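Local coordinates for isomaltodextranase (PDB 5AWO), which hydrolyses (1->6)-alpha-D-glucosidic linkages in dextran-type polysaccharides, releasing successive isomaltose units from the non-reducing chain ends, at residues K60-W65 and D347-I352; N42-S47 and F317-T322. All blocks are in the same frame, centred on the assembly; numbering follows the deposited sequence.

How the contacts relate
Both contacts lie in the eight-stranded TIM barrel of this family 27 glycoside hydrolase, their centres about 10 Å apart. Along the chain the order is 42-47, 60-65, 317-322, 347-352. Segment 42-47 runs from the end of strand 39-42 into helix 44-50, and 60-65 lies on helix 56-68; the loop after strand 312-314 holds 317-322, and the loop after strand 343-345 holds 347-352. Strands 39-42 and 343-345 are parallel neighbours, so both contacts lie where the first and last strands close the barrel. Contact 2 is buried toward the catalytic centre, contact 1 farther out. Gln351 NE2 to Gly45 O and Asp347 OD1 to Ala320 N, each 2.9 Å, are probable hydrogen bonds between the two.

Contact 1. Residues K60-W65 and D347-I352; sequences KVNIDW and DTYQQI
Tyr349 is held between Trp65 and Val61 where the loop after the last strand of the TIM barrel, 343-345, meets helix 56-68, which follows the first; the contact lies away from the catalytic residues. The backbone and CB of Tyr349 cover the tryptophan: Tyr349 CA stands 3.8 Å from the centroid of the six-membered ring of Trp65, 10° off the normal, a CH-pi contact squarely over the face. Trp65 CG lies anti to the backbone N, which carries the indole from the helix across to the loop. At the far end of that ring Trp65 CH2 approaches Asp347 O edge-on at 3.3 Å, close to the ring plane; the same carbonyl accepts a hydrogen bond from Trp41 NE1. Ile352 CB adds an apolar contact with Trp65 CZ2 at 3.7 Å, its side chain meeting the indole at a slant.

The phenol makes the second half of the contact. With chi1 at 71°, Tyr349 CG sits between its own backbone N and carbonyl carbon, and the ring swings back along the helix toward Val61. Val61 CG1 lies 3.5 Å from the ring centroid and 18° off the normal, a CH-pi contact displaced toward the rim, while Gln350 OE1 occupies the opposite face. The phenol OH is hydrogen-bonded to Glu58, about one turn before Val61 on helix 56-68, which fixes the outer end of the ring.

Thr348 sets the turn from which Tyr349 projects, through an ST motif: Gln351 N donates to Thr348 OG1 at 3.2 Å, and Thr348 N in return donates to Gln351 OE1 at 2.9 Å.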
loop_
_atom_site.group_PDB
_atom_site.type_symbol
_atom_site.label_atom_id
_atom_site.label_comp_id
_atom_site.label_asym_id
_atom_site.label_seq_id
_atom_site.Cartn_x
_atom_site.Cartn_y
_atom_site.Cartn_z
ATOM N N LYS A 60 17.858 -21.898 -0.240
ATOM C CA LYS A 60 18.399 -22.145 1.099
ATOM C C LYS A 60 19.552 -21.187 1.433
ATOM O O LYS A 60 19.574 -20.602 2.508
ATOM C CB LYS A 60 18.881 -23.600 1.224
ATOM C CG LYS A 60 19.348 -23.970 2.626
ATOM C CD LYS A 60 19.904 -25.385 2.665
ATOM C CE LYS A 60 20.315 -25.794 4.073
ATOM N NZ LYS A 60 21.393 -24.929 4.632
ATOM N N VAL A 61 20.492 -21.037 0.510
ATOM C CA VAL A 61 21.668 -20.212 0.784
ATOM C C VAL A 61 21.244 -18.745 0.960
ATOM O O VAL A 61 21.715 -18.056 1.860
ATOM C CB VAL A 61 22.773 -20.419 -0.267
ATOM C CG1 VAL A 61 23.957 -19.508 -0.013
ATOM C CG2 VAL A 61 23.282 -21.866 -0.216
ATOM N N ASN A 62 20.302 -18.284 0.146
ATOM C CA ASN A 62 19.760 -16.936 0.379
ATOM C C ASN A 62 19.087 -16.780 1.727
ATOM O O ASN A 62 19.304 -15.787 2.430
ATOM C CB ASN A 62 18.787 -16.528 -0.731
ATOM C CG ASN A 62 19.500 -16.102 -2.002
ATOM O OD1 ASN A 62 19.529 -16.809 -3.022
ATOM N ND2 ASN A 62 20.129 -14.955 -1.930
ATOM N N ILE A 63 18.279 -17.771 2.130
ATOM C CA ILE A 63 17.642 -17.718 3.428
ATOM C C ILE A 63 18.694 -17.639 4.561
ATOM O O ILE A 63 18.537 -16.867 5.506
ATOM C CB ILE A 63 16.707 -18.919 3.685
ATOM C CG1 ILE A 63 15.461 -18.794 2.793
ATOM C CG2 ILE A 63 16.334 -19.034 5.158
ATOM C CD1 ILE A 63 14.601 -20.035 2.786
ATOM N N ASP A 64 19.723 -18.474 4.462
ATOM C CA ASP A 64 20.760 -18.499 5.506
ATOM C C ASP A 64 21.490 -17.152 5.577
ATOM O O ASP A 64 21.777 -16.652 6.661
ATOM C CB ASP A 64 21.737 -19.651 5.271
ATOM C CG ASP A 64 21.100 -21.025 5.482
ATOM O OD1 ASP A 64 20.048 -21.094 6.127
ATOM O OD2 ASP A 64 21.694 -22.020 4.992
ATOM N N TRP A 65 21.719 -16.552 4.416
ATOM C CA TRP A 65 22.309 -15.216 4.331
ATOM C C TRP A 65 21.378 -14.177 4.952
ATOM O O TRP A 65 21.810 -13.360 5.744
ATOM C CB TRP A 65 22.645 -14.887 2.877
ATOM C CG TRP A 65 22.855 -13.435 2.548
ATOM C CD1 TRP A 65 23.871 -12.616 2.966
ATOM C CD2 TRP A 65 22.020 -12.638 1.714
ATOM N NE1 TRP A 65 23.723 -11.371 2.423
ATOM C CE2 TRP A 65 22.603 -11.363 1.630
ATOM C CE3 TRP A 65 20.854 -12.898 0.980
ATOM C CZ2 TRP A 65 22.038 -10.338 0.887
ATOM C CZ3 TRP A 65 20.299 -11.875 0.232
ATOM C CH2 TRP A 65 20.888 -10.612 0.195
ATOM N N ASP A 347 18.179 -8.200 -4.275
ATOM C CA ASP A 347 19.576 -8.647 -4.372
ATOM C C ASP A 347 19.693 -10.034 -3.755
ATOM O O ASP A 347 19.203 -10.269 -2.645
ATOM C CB ASP A 347 20.496 -7.702 -3.604
ATOM C CG ASP A 347 20.433 -6.294 -4.136
ATOM O OD1 ASP A 347 19.469 -5.553 -3.795
ATOM O OD2 ASP A 347 21.350 -5.940 -4.909
ATOM N N THR A 348 20.380 -10.922 -4.465
ATOM C CA THR A 348 20.757 -12.212 -3.906
ATOM C C THR A 348 22.061 -12.069 -3.121
ATOM O O THR A 348 22.716 -11.020 -3.145
ATOM C CB THR A 348 21.037 -13.241 -5.010
ATOM O OG1 THR A 348 22.192 -12.807 -5.725
ATOM C CG2 THR A 348 19.878 -13.396 -5.982
ATOM N N TYR A 349 22.476 -13.146 -2.450
ATOM C CA TYR A 349 23.728 -13.169 -1.693
ATOM C C TYR A 349 24.912 -12.918 -2.624
ATOM O O TYR A 349 25.924 -12.350 -2.190
ATOM C CB TYR A 349 23.888 -14.480 -0.888
ATOM C CG TYR A 349 24.152 -15.735 -1.689
ATOM C CD1 TYR A 349 25.458 -16.162 -1.956
ATOM C CD2 TYR A 349 23.103 -16.532 -2.133
ATOM C CE1 TYR A 349 25.686 -17.313 -2.696
ATOM C CE2 TYR A 349 23.326 -17.689 -2.843
ATOM C CZ TYR A 349 24.619 -18.082 -3.112
ATOM O OH TYR A 349 24.833 -19.237 -3.845
ATOM N N GLN A 350 24.809 -13.287 -3.895
ATOM C CA GLN A 350 25.899 -13.005 -4.848
ATOM C C GLN A 350 25.905 -11.570 -5.333
ATOM O O GLN A 350 26.968 -11.034 -5.644
ATOM C CB GLN A 350 25.842 -13.900 -6.077
ATOM C CG GLN A 350 25.983 -15.375 -5.775
ATOM C CD GLN A 350 24.663 -16.084 -5.795
ATOM O OE1 GLN A 350 23.622 -15.507 -5.436
ATOM N NE2 GLN A 350 24.677 -17.333 -6.240
ATOM N N GLN A 351 24.735 -10.948 -5.404
ATOM C CA GLN A 351 24.612 -9.608 -5.977
ATOM C C GLN A 351 24.839 -8.514 -4.969
ATOM O O GLN A 351 25.178 -7.390 -5.354
ATOM C CB GLN A 351 23.211 -9.416 -6.561
ATOM C CG GLN A 351 22.930 -10.219 -7.806
ATOM C CD GLN A 351 21.439 -10.338 -8.123
ATOM O OE1 GLN A 351 20.585 -10.169 -7.242
ATOM N NE2 GLN A 351 21.123 -10.625 -9.381
ATOM N N ILE A 352 24.607 -8.794 -3.696
ATOM C CA ILE A 352 24.560 -7.740 -2.679
ATOM C C ILE A 352 25.876 -6.943 -2.614
ATOM O O ILE A 352 25.858 -5.720 -2.426
ATOM C CB ILE A 352 24.125 -8.250 -1.278
ATOM C CG1 ILE A 352 23.802 -7.101 -0.313
ATOM C CG2 ILE A 352 25.183 -9.157 -0.650
ATOM C CD1 ILE A 352 22.621 -6.232 -0.732
#

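Contact 2. Residues N42-S47 and F317-T322; sequences NIYGYS and FMRAST
The turn between barrel strand 39-42 and helix 44-50 packs here against the loop after strand 312-314, in the TIM barrel and near the catalytic centre: the side chain of Tyr44 is about 8 Å from that of Asp201, probably the nucleophile. Phe317 carries most of the contact, its ring reaching both Asn42 and Tyr44.

Against Asn42 the ring lies tilted but stacked, with amide and phenyl planes 28° apart and Asn42 CG 3.5 Å from Phe317 CZ. The same amide caps the helix start, since Asn42 OD1 accepts from Tyr44 N at 2.9 Å, the donor lying a little out of the carbonyl plane; this bond limits rotation of the group that the phenyl lies against.

Tyr44 meets Phe317 differently. The side chains cross at about a right angle, while the ring planes are inclined by 42° with centroids 5.0 Å apart, so the pair is neither a stack nor edge-to-face. Phe317 CD2 sits over one face of the tyrosine, off-centre, 3.5 Å from Tyr44 CG. Tyr44 CG is anti to the backbone N (chi1 -173°), projecting the ring toward 317-322, and its OH goes on to bond Asp271 N, outside both segments.

Arg319 comes to the edge of the Tyr44 ring with its CD, at a looser 4.3 Å from Tyr44 CD2. Its NH1 donates to Asp271 O, so the tyrosine and the arginine bind the backbone N and O of the same residue, Asp271. Thr322 CG2 covers one face of the guanidinium, and Thr322 OG1 donates to Arg319 O at 2.7 Å on an in-plane lone pair.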
loop_
_atom_site.group_PDB
_atom_site.type_symbol
_atom_site.label_atom_id
_atom_site.label_comp_id
_atom_site.label_asym_id
_atom_site.label_seq_id
_atom_site.Cartn_x
_atom_site.Cartn_y
_atom_site.Cartn_z
ATOM N N ASN A 42 12.764 -11.232 -1.873
ATOM C CA ASN A 42 12.126 -11.987 -2.944
ATOM C C ASN A 42 13.151 -12.573 -3.898
ATOM O O ASN A 42 14.183 -11.966 -4.138
ATOM C CB ASN A 42 11.135 -11.070 -3.683
ATOM C CG ASN A 42 10.301 -11.803 -4.734
ATOM O OD1 ASN A 42 10.765 -12.120 -5.808
ATOM N ND2 ASN A 42 9.001 -12.028 -4.425
ATOM N N ILE A 43 12.848 -13.749 -4.443
ATOM C CA ILE A 43 13.735 -14.490 -5.326
ATOM C C ILE A 43 13.930 -13.856 -6.711
ATOM O O ILE A 43 14.661 -14.388 -7.514
ATOM C CB ILE A 43 13.232 -15.955 -5.551
ATOM C CG1 ILE A 43 11.937 -15.990 -6.380
ATOM C CG2 ILE A 43 13.078 -16.688 -4.228
ATOM C CD1 ILE A 43 11.572 -17.343 -6.943
ATOM N N TYR A 44 13.288 -12.721 -6.991
ATOM C CA TYR A 44 13.321 -12.141 -8.344
ATOM C C TYR A 44 14.738 -11.816 -8.824
ATOM O O TYR A 44 15.000 -11.921 -10.007
ATOM C CB TYR A 44 12.486 -10.877 -8.339
ATOM C CG TYR A 44 12.234 -10.201 -9.660
ATOM C CD1 TYR A 44 11.148 -10.566 -10.455
ATOM C CD2 TYR A 44 13.055 -9.130 -10.113
ATOM C CE1 TYR A 44 10.883 -9.923 -11.651
ATOM C CE2 TYR A 44 12.774 -8.475 -11.288
ATOM C CZ TYR A 44 11.696 -8.852 -12.044
ATOM O OH TYR A 44 11.426 -8.179 -13.208
ATOM N N GLY A 45 15.654 -11.454 -7.920
ATOM C CA GLY A 45 17.025 -11.159 -8.312
ATOM C C GLY A 45 17.745 -12.361 -8.862
ATOM O O GLY A 45 18.686 -12.212 -9.641
ATOM N N TYR A 46 17.321 -13.553 -8.454
ATOM C CA TYR A 46 17.784 -14.777 -9.080
ATOM C C TYR A 46 16.990 -15.067 -10.347
ATOM O O TYR A 46 17.543 -15.240 -11.435
ATOM C CB TYR A 46 17.680 -16.001 -8.128
ATOM C CG TYR A 46 18.204 -17.249 -8.828
ATOM C CD1 TYR A 46 17.420 -17.973 -9.721
ATOM C CD2 TYR A 46 19.536 -17.638 -8.672
ATOM C CE1 TYR A 46 17.928 -19.065 -10.407
ATOM C CE2 TYR A 46 20.029 -18.746 -9.323
ATOM C CZ TYR A 46 19.243 -19.436 -10.216
ATOM O OH TYR A 46 19.742 -20.541 -10.897
ATOM N N SER A 47 15.666 -15.148 -10.230
ATOM C CA SER A 47 14.894 -15.761 -11.279
ATOM C C SER A 47 14.749 -14.896 -12.514
ATOM O O SER A 47 14.649 -15.413 -13.627
ATOM C CB SER A 47 13.501 -16.196 -10.756
ATOM O OG SER A 47 13.638 -17.324 -9.902
ATOM N N PHE A 317 10.430 -4.328 -6.469
ATOM C CA PHE A 317 11.625 -4.868 -5.853
ATOM C C PHE A 317 12.795 -3.929 -5.974
ATOM O O PHE A 317 12.948 -3.262 -7.006
ATOM C CB PHE A 317 12.020 -6.189 -6.521
ATOM C CG PHE A 317 10.931 -7.212 -6.491
ATOM C CD1 PHE A 317 10.271 -7.512 -5.306
ATOM C CD2 PHE A 317 10.570 -7.887 -7.631
ATOM C CE1 PHE A 317 9.235 -8.456 -5.283
ATOM C CE2 PHE A 317 9.555 -8.850 -7.604
ATOM C CZ PHE A 317 8.873 -9.115 -6.437
ATOM N N MET A 318 13.548 -3.833 -4.884
ATOM C CA MET A 318 14.799 -3.073 -4.853
ATOM C C MET A 318 15.954 -3.980 -5.282
ATOM O O MET A 318 16.194 -5.026 -4.680
ATOM C CB MET A 318 15.049 -2.487 -3.463
ATOM C CG MET A 318 14.027 -1.441 -3.106
ATOM S SD MET A 318 14.346 -0.620 -1.547
ATOM C CE MET A 318 13.829 -1.893 -0.408
ATOM N N ARG A 319 16.661 -3.538 -6.321
ATOM C CA ARG A 319 17.783 -4.288 -6.889
ATOM C C ARG A 319 19.029 -3.365 -6.765
ATOM O O ARG A 319 19.401 -2.617 -7.684
ATOM C CB ARG A 319 17.502 -4.706 -8.318
ATOM C CG ARG A 319 16.243 -5.567 -8.496
ATOM C CD ARG A 319 16.193 -6.248 -9.871
ATOM N NE ARG A 319 17.272 -7.206 -9.932
ATOM C CZ ARG A 319 17.880 -7.644 -11.028
ATOM N NH1 ARG A 319 17.441 -7.361 -12.250
ATOM N NH2 ARG A 319 18.932 -8.427 -10.875
ATOM N N ALA A 320 19.577 -3.316 -5.565
ATOM C CA ALA A 320 20.575 -2.258 -5.256
ATOM C C ALA A 320 21.760 -2.273 -6.201
ATOM O O ALA A 320 22.252 -1.216 -6.631
ATOM C CB ALA A 320 21.060 -2.376 -3.825
ATOM N N SER A 321 22.247 -3.459 -6.529
ATOM C CA SER A 321 23.440 -3.633 -7.380
ATOM C C SER A 321 23.219 -3.219 -8.821
ATOM O O SER A 321 24.169 -3.090 -9.596
ATOM C CB SER A 321 23.888 -5.092 -7.391
ATOM O OG SER A 321 23.051 -5.859 -8.235
ATOM N N THR A 322 21.962 -3.024 -9.217
ATOM C CA THR A 322 21.669 -2.614 -10.591
ATOM C C THR A 322 21.797 -1.117 -10.849
ATOM O O THR A 322 21.687 -0.693 -11.995
ATOM C CB THR A 322 20.272 -3.061 -11.055
ATOM O OG1 THR A 322 19.241 -2.338 -10.357
ATOM C CG2 THR A 322 20.090 -4.560 -10.864
#